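PDB 3F4W: putative hexulose 6 phosphate synthase from Salmonella typhimurium, which is a putative member of the HUMPS family, with a TIM-barrel fold, and is of unsettled function. Local coordinates for residues 167-179 with 199-211. Sequence-based numbering, arbitrary orientation.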
loop_
_atom_site.group_PDB
_atom_site.type_symbol
_atom_site.label_atom_id
_atom_site.label_comp_id
_atom_site.label_asym_id
_atom_site.label_seq_id
_atom_site.Cartn_x
_atom_site.Cartn_y
_atom_site.Cartn_z
ATOM N N GLY A 167 -3.288 -9.096 -15.898
ATOM C CA GLY A 167 -2.820 -9.063 -17.271
ATOM C C GLY A 167 -3.833 -9.563 -18.282
ATOM O O GLY A 167 -3.465 -10.010 -19.366
ATOM N N ILE A 168 -5.112 -9.492 -17.930
ATOM C CA ILE A 168 -6.174 -9.923 -18.833
ATOM C C ILE A 168 -6.246 -9.019 -20.062
ATOM O O ILE A 168 -6.104 -7.798 -19.958
ATOM C CB ILE A 168 -7.533 -9.964 -18.106
ATOM C CG1 ILE A 168 -7.485 -11.009 -16.983
ATOM C CG2 ILE A 168 -8.666 -10.284 -19.081
ATOM C CD1 ILE A 168 -8.625 -10.913 -15.987
ATOM N N SER A 169 -6.447 -9.628 -21.229
ATOM C CA SER A 169 -6.529 -8.889 -22.487
ATOM C C SER A 169 -7.665 -9.424 -23.353
ATOM O O SER A 169 -8.367 -10.354 -22.961
ATOM C CB SER A 169 -5.208 -8.989 -23.254
ATOM O OG SER A 169 -5.048 -10.279 -23.821
ATOM N N SER A 170 -7.838 -8.845 -24.535
ATOM C CA SER A 170 -8.872 -9.314 -25.451
ATOM C C SER A 170 -8.613 -10.762 -25.850
ATOM O O SER A 170 -9.540 -11.495 -26.195
ATOM C CB SER A 170 -8.928 -8.436 -26.701
ATOM O OG SER A 170 -7.715 -8.520 -27.424
ATOM N N GLN A 171 -7.347 -11.167 -25.801
ATOM C CA GLN A 171 -6.957 -12.519 -26.192
ATOM C C GLN A 171 -7.363 -13.576 -25.166
ATOM O O GLN A 171 -7.558 -14.739 -25.518
ATOM C CB GLN A 171 -5.451 -12.593 -26.458
ATOM C CG GLN A 171 -5.035 -12.007 -27.798
ATOM C CD GLN A 171 -5.511 -12.847 -28.972
ATOM O OE1 GLN A 171 -4.954 -13.907 -29.258
ATOM N NE2 GLN A 171 -6.543 -12.371 -29.660
ATOM N N THR A 172 -7.505 -13.176 -23.905
ATOM C CA THR A 172 -7.782 -14.133 -22.834
ATOM C C THR A 172 -9.054 -13.840 -22.042
ATOM O O THR A 172 -9.452 -14.634 -21.192
ATOM C CB THR A 172 -6.626 -14.175 -21.828
ATOM O OG1 THR A 172 -6.425 -12.861 -21.289
ATOM C CG2 THR A 172 -5.348 -14.644 -22.509
ATOM N N VAL A 173 -9.684 -12.701 -22.308
ATOM C CA VAL A 173 -10.833 -12.280 -21.514
ATOM C C VAL A 173 -11.970 -13.308 -21.519
ATOM O O VAL A 173 -12.668 -13.478 -20.516
ATOM C CB VAL A 173 -11.361 -10.891 -21.952
ATOM C CG1 VAL A 173 -11.730 -10.894 -23.431
ATOM C CG2 VAL A 173 -12.548 -10.477 -21.091
ATOM N N LYS A 174 -12.154 -14.009 -22.632
ATOM C CA LYS A 174 -13.228 -14.995 -22.698
ATOM C C LYS A 174 -13.061 -16.128 -21.678
ATOM O O LYS A 174 -14.037 -16.578 -21.075
ATOM C CB LYS A 174 -13.377 -15.564 -24.109
ATOM C CG LYS A 174 -14.634 -16.404 -24.287
ATOM C CD LYS A 174 -14.608 -17.158 -25.603
ATOM C CE LYS A 174 -15.783 -18.109 -25.717
ATOM N NZ LYS A 174 -15.664 -18.978 -26.924
ATOM N N ASP A 175 -11.829 -16.589 -21.491
ATOM C CA ASP A 175 -11.545 -17.622 -20.493
ATOM C C ASP A 175 -12.124 -17.231 -19.140
ATOM O O ASP A 175 -12.692 -18.057 -18.429
ATOM C CB ASP A 175 -10.037 -17.838 -20.349
ATOM C CG ASP A 175 -9.393 -18.346 -21.626
ATOM O OD1 ASP A 175 -8.147 -18.302 -21.727
ATOM O OD2 ASP A 175 -10.132 -18.790 -22.528
ATOM N N TYR A 176 -11.972 -15.959 -18.792
ATOM C CA TYR A 176 -12.398 -15.456 -17.492
ATOM C C TYR A 176 -13.891 -15.186 -17.440
ATOM O O TYR A 176 -14.547 -15.496 -16.447
ATOM C CB TYR A 176 -11.609 -14.194 -17.130
ATOM C CG TYR A 176 -10.150 -14.493 -16.885
ATOM C CD1 TYR A 176 -9.703 -14.880 -15.625
ATOM C CD2 TYR A 176 -9.226 -14.426 -17.918
ATOM C CE1 TYR A 176 -8.371 -15.173 -15.399
ATOM C CE2 TYR A 176 -7.893 -14.718 -17.704
ATOM C CZ TYR A 176 -7.471 -15.092 -16.442
ATOM O OH TYR A 176 -6.146 -15.386 -16.226
ATOM N N ALA A 177 -14.420 -14.607 -18.512
ATOM C CA ALA A 177 -15.832 -14.262 -18.572
ATOM C C ALA A 177 -16.696 -15.504 -18.392
ATOM O O ALA A 177 -17.713 -15.470 -17.696
ATOM C CB ALA A 177 -16.154 -13.577 -19.893
ATOM N N LEU A 178 -16.279 -16.600 -19.019
ATOM C CA LEU A 178 -17.010 -17.865 -18.944
ATOM C C LEU A 178 -17.204 -18.353 -17.517
ATOM O O LEU A 178 -18.155 -19.078 -17.230
ATOM C CB LEU A 178 -16.300 -18.951 -19.757
ATOM C CG LEU A 178 -16.511 -18.918 -21.273
ATOM C CD1 LEU A 178 -15.449 -19.737 -21.993
ATOM C CD2 LEU A 178 -17.909 -19.408 -21.625
ATOM N N LEU A 179 -16.300 -17.961 -16.624
ATOM C CA LEU A 179 -16.374 -18.397 -15.234
ATOM C C LEU A 179 -17.359 -17.549 -14.439
ATOM O O LEU A 179 -17.816 -17.945 -13.366
ATOM C CB LEU A 179 -14.988 -18.368 -14.586
ATOM C CG LEU A 179 -13.994 -19.376 -15.165
ATOM C CD1 LEU A 179 -12.593 -19.167 -14.608
ATOM C CD2 LEU A 179 -14.472 -20.794 -14.898
ATOM N N GLU A 199 -9.167 -2.067 -28.370
ATOM C CA GLU A 199 -8.964 -3.083 -27.344
ATOM C C GLU A 199 -10.067 -3.015 -26.295
ATOM O O GLU A 199 -10.567 -4.043 -25.843
ATOM C CB GLU A 199 -7.589 -2.932 -26.684
ATOM C CG GLU A 199 -7.328 -3.916 -25.543
ATOM C CD GLU A 199 -7.189 -5.356 -26.017
ATOM O OE1 GLU A 199 -6.762 -6.217 -25.213
ATOM O OE2 GLU A 199 -7.500 -5.627 -27.198
ATOM N N ALA A 200 -10.449 -1.800 -25.917
ATOM C CA ALA A 200 -11.517 -1.612 -24.942
ATOM C C ALA A 200 -12.834 -2.153 -25.485
ATOM O O ALA A 200 -13.602 -2.788 -24.763
ATOM C CB ALA A 200 -11.653 -0.139 -24.577
ATOM N N ARG A 201 -13.085 -1.908 -26.768
ATOM C CA ARG A 201 -14.294 -2.407 -27.412
ATOM C C ARG A 201 -14.360 -3.933 -27.400
ATOM O O ARG A 201 -15.392 -4.509 -27.066
ATOM C CB ARG A 201 -14.393 -1.912 -28.853
ATOM C CG ARG A 201 -15.667 -2.363 -29.545
ATOM C CD ARG A 201 -15.546 -2.311 -31.057
ATOM N NE ARG A 201 -14.809 -3.450 -31.599
ATOM C CZ ARG A 201 -13.649 -3.356 -32.242
ATOM N NH1 ARG A 201 -13.083 -2.169 -32.431
ATOM N NH2 ARG A 201 -13.058 -4.450 -32.705
ATOM N N LYS A 202 -13.259 -4.577 -27.775
ATOM C CA LYS A 202 -13.231 -6.034 -27.899
ATOM C C LYS A 202 -13.396 -6.738 -26.553
ATOM O O LYS A 202 -13.988 -7.818 -26.476
ATOM C CB LYS A 202 -11.946 -6.496 -28.588
ATOM C CG LYS A 202 -11.722 -5.843 -29.941
ATOM C CD LYS A 202 -11.048 -6.786 -30.922
ATOM C CE LYS A 202 -9.630 -7.121 -30.498
ATOM N NZ LYS A 202 -8.741 -5.933 -30.590
ATOM N N ILE A 203 -12.878 -6.123 -25.496
ATOM C CA ILE A 203 -12.987 -6.701 -24.162
ATOM C C ILE A 203 -14.403 -6.520 -23.619
ATOM O O ILE A 203 -15.019 -7.472 -23.142
ATOM C CB ILE A 203 -11.936 -6.100 -23.196
ATOM C CG1 ILE A 203 -10.533 -6.550 -23.608
ATOM C CG2 ILE A 203 -12.218 -6.510 -21.752
ATOM C CD1 ILE A 203 -9.418 -5.807 -22.905
ATOM N N SER A 204 -14.936 -5.308 -23.726
ATOM C CA SER A 204 -16.266 -5.034 -23.197
ATOM C C SER A 204 -17.322 -5.821 -23.966
ATOM O O SER A 204 -18.374 -6.148 -23.428
ATOM C CB SER A 204 -16.572 -3.538 -23.251
ATOM O OG SER A 204 -16.574 -3.080 -24.591
ATOM N N GLN A 205 -17.024 -6.120 -25.228
ATOM C CA GLN A 205 -17.906 -6.930 -26.068
ATOM C C GLN A 205 -18.044 -8.340 -25.510
ATOM O O GLN A 205 -19.143 -8.896 -25.453
ATOM C CB GLN A 205 -17.360 -6.992 -27.497
ATOM C CG GLN A 205 -18.216 -7.789 -28.469
ATOM C CD GLN A 205 -17.720 -7.673 -29.896
ATOM O OE1 GLN A 205 -16.848 -6.860 -30.195
ATOM N NE2 GLN A 205 -18.270 -8.484 -30.785
ATOM N N VAL A 206 -16.924 -8.920 -25.096
ATOM C CA VAL A 206 -16.939 -10.263 -24.533
ATOM C C VAL A 206 -17.724 -10.288 -23.231
ATOM O O VAL A 206 -18.524 -11.196 -22.998
ATOM C CB VAL A 206 -15.518 -10.798 -24.301
ATOM C CG1 VAL A 206 -15.563 -12.130 -23.566
ATOM C CG2 VAL A 206 -14.790 -10.939 -25.631
ATOM N N LEU A 207 -17.505 -9.285 -22.387
ATOM C CA LEU A 207 -18.211 -9.207 -21.112
ATOM C C LEU A 207 -19.720 -9.093 -21.316
ATOM O O LEU A 207 -20.503 -9.658 -20.551
ATOM C CB LEU A 207 -17.697 -8.034 -20.275
ATOM C CG LEU A 207 -16.187 -8.002 -20.024
ATOM C CD1 LEU A 207 -15.820 -6.887 -19.062
ATOM C CD2 LEU A 207 -15.708 -9.346 -19.491
ATOM N N LEU A 208 -20.125 -8.365 -22.353
ATOM C CA LEU A 208 -21.544 -8.222 -22.667
ATOM C C LEU A 208 -22.117 -9.490 -23.292
ATOM O O LEU A 208 -23.300 -9.792 -23.128
ATOM C CB LEU A 208 -21.779 -7.031 -23.599
ATOM C CG LEU A 208 -21.669 -5.649 -22.962
ATOM C CD1 LEU A 208 -21.909 -4.573 -24.005
ATOM C CD2 LEU A 208 -22.660 -5.520 -21.816
ATOM N N GLN A 209 -21.277 -10.222 -24.014
ATOM C CA GLN A 209 -21.717 -11.430 -24.705
ATOM C C GLN A 209 -21.953 -12.572 -23.722
ATOM O O GLN A 209 -22.528 -13.601 -24.073
ATOM C CB GLN A 209 -20.718 -11.826 -25.798
ATOM C CG GLN A 209 -20.798 -10.932 -27.038
ATOM C CD GLN A 209 -19.723 -11.227 -28.067
ATOM O OE1 GLN A 209 -18.687 -11.812 -27.750
ATOM N NE2 GLN A 209 -19.966 -10.817 -29.315
ATOM N N HIS A 210 -21.517 -12.373 -22.483
ATOM C CA HIS A 210 -21.748 -13.343 -21.419
ATOM C C HIS A 210 -22.685 -12.773 -20.364
ATOM O O HIS A 210 -22.250 -12.215 -19.357
ATOM C CB HIS A 210 -20.428 -13.796 -20.798
ATOM C CG HIS A 210 -19.583 -14.613 -21.722
ATOM N ND1 HIS A 210 -19.637 -15.991 -21.756
ATOM C CD2 HIS A 210 -18.678 -14.250 -22.661
ATOM C CE1 HIS A 210 -18.795 -16.439 -22.668
ATOM N NE2 HIS A 210 -18.200 -15.403 -23.233
ATOM N N HIS A 211 -23.980 -12.924 -20.620
ATOM C CA HIS A 211 -25.029 -12.401 -19.756
ATOM C C HIS A 211 -24.791 -12.777 -18.297
ATOM O O HIS A 211 -24.131 -12.046 -17.557
ATOM C CB HIS A 211 -26.383 -12.938 -20.224
ATOM C CG HIS A 211 -26.386 -13.392 -21.652
ATOM N ND1 HIS A 211 -26.609 -12.534 -22.709
ATOM C CD2 HIS A 211 -26.183 -14.614 -22.199
ATOM C CE1 HIS A 211 -26.548 -13.208 -23.842
ATOM N NE2 HIS A 211 -26.290 -14.474 -23.561
#
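The carboxylate of E199 grips S170 with both oxygens. E199 OE1 takes the backbone N-H of S170 (S170 N to E199 OE1 2.9 Å, angle at the hydrogen 158°), which comes from above the carboxylate plane, while E199 OE2 offers its syn lone pair to the hydroxyl, S170 OG to E199 OE2 2.9 Å. S170 can present both donors together because its OG lies between its own N and carbonyl carbon (chi1 63°). A bend at chi2 of E199 swings the carboxylate over to them, and K202 NZ lies beside OE2 in a long salt bridge; two bonds plus a nearby positive charge would probably keep the acid ionised. Just before S170, S169 starts an ST turn, its OG accepting from Q171 N.

I203 CG1 packs on the S170 backbone just ahead of helix 173-177, 3.7 Å from S170 N, and the apolar contacts follow from V173. V173 meets three residues with its two methyls: V173 CG1 meets V206 CG2 tip to tip at 3.8 Å, and V173 CG2, anti to the backbone N, touches I203 CG2 and L207 CD2, the latter at 3.7 Å, where the side chains cross obliquely. V206 CG1 packs against both K174 CA and A177 CB. On the barrel side, I203 and L207 go on to touch V186 and V184 of strand 183-186.

At the far end the H210 ring, poorly ordered, closes the contact. A177 CB sits over one face in a CH-pi contact, 4.2 Å from the H210 ring centroid, and the aliphatic CG of K174 approaches the ring obliquely.

The axes of 173-177 and 199-209 approach to 9.5 Å and cross at -25°, nearly parallel, as befits neighbouring outer helices of a TIM barrel: helix 173-177, following strand 161-165, packs beside the C-terminal helix 196-209, which follows strand 183-186, the eighth and last.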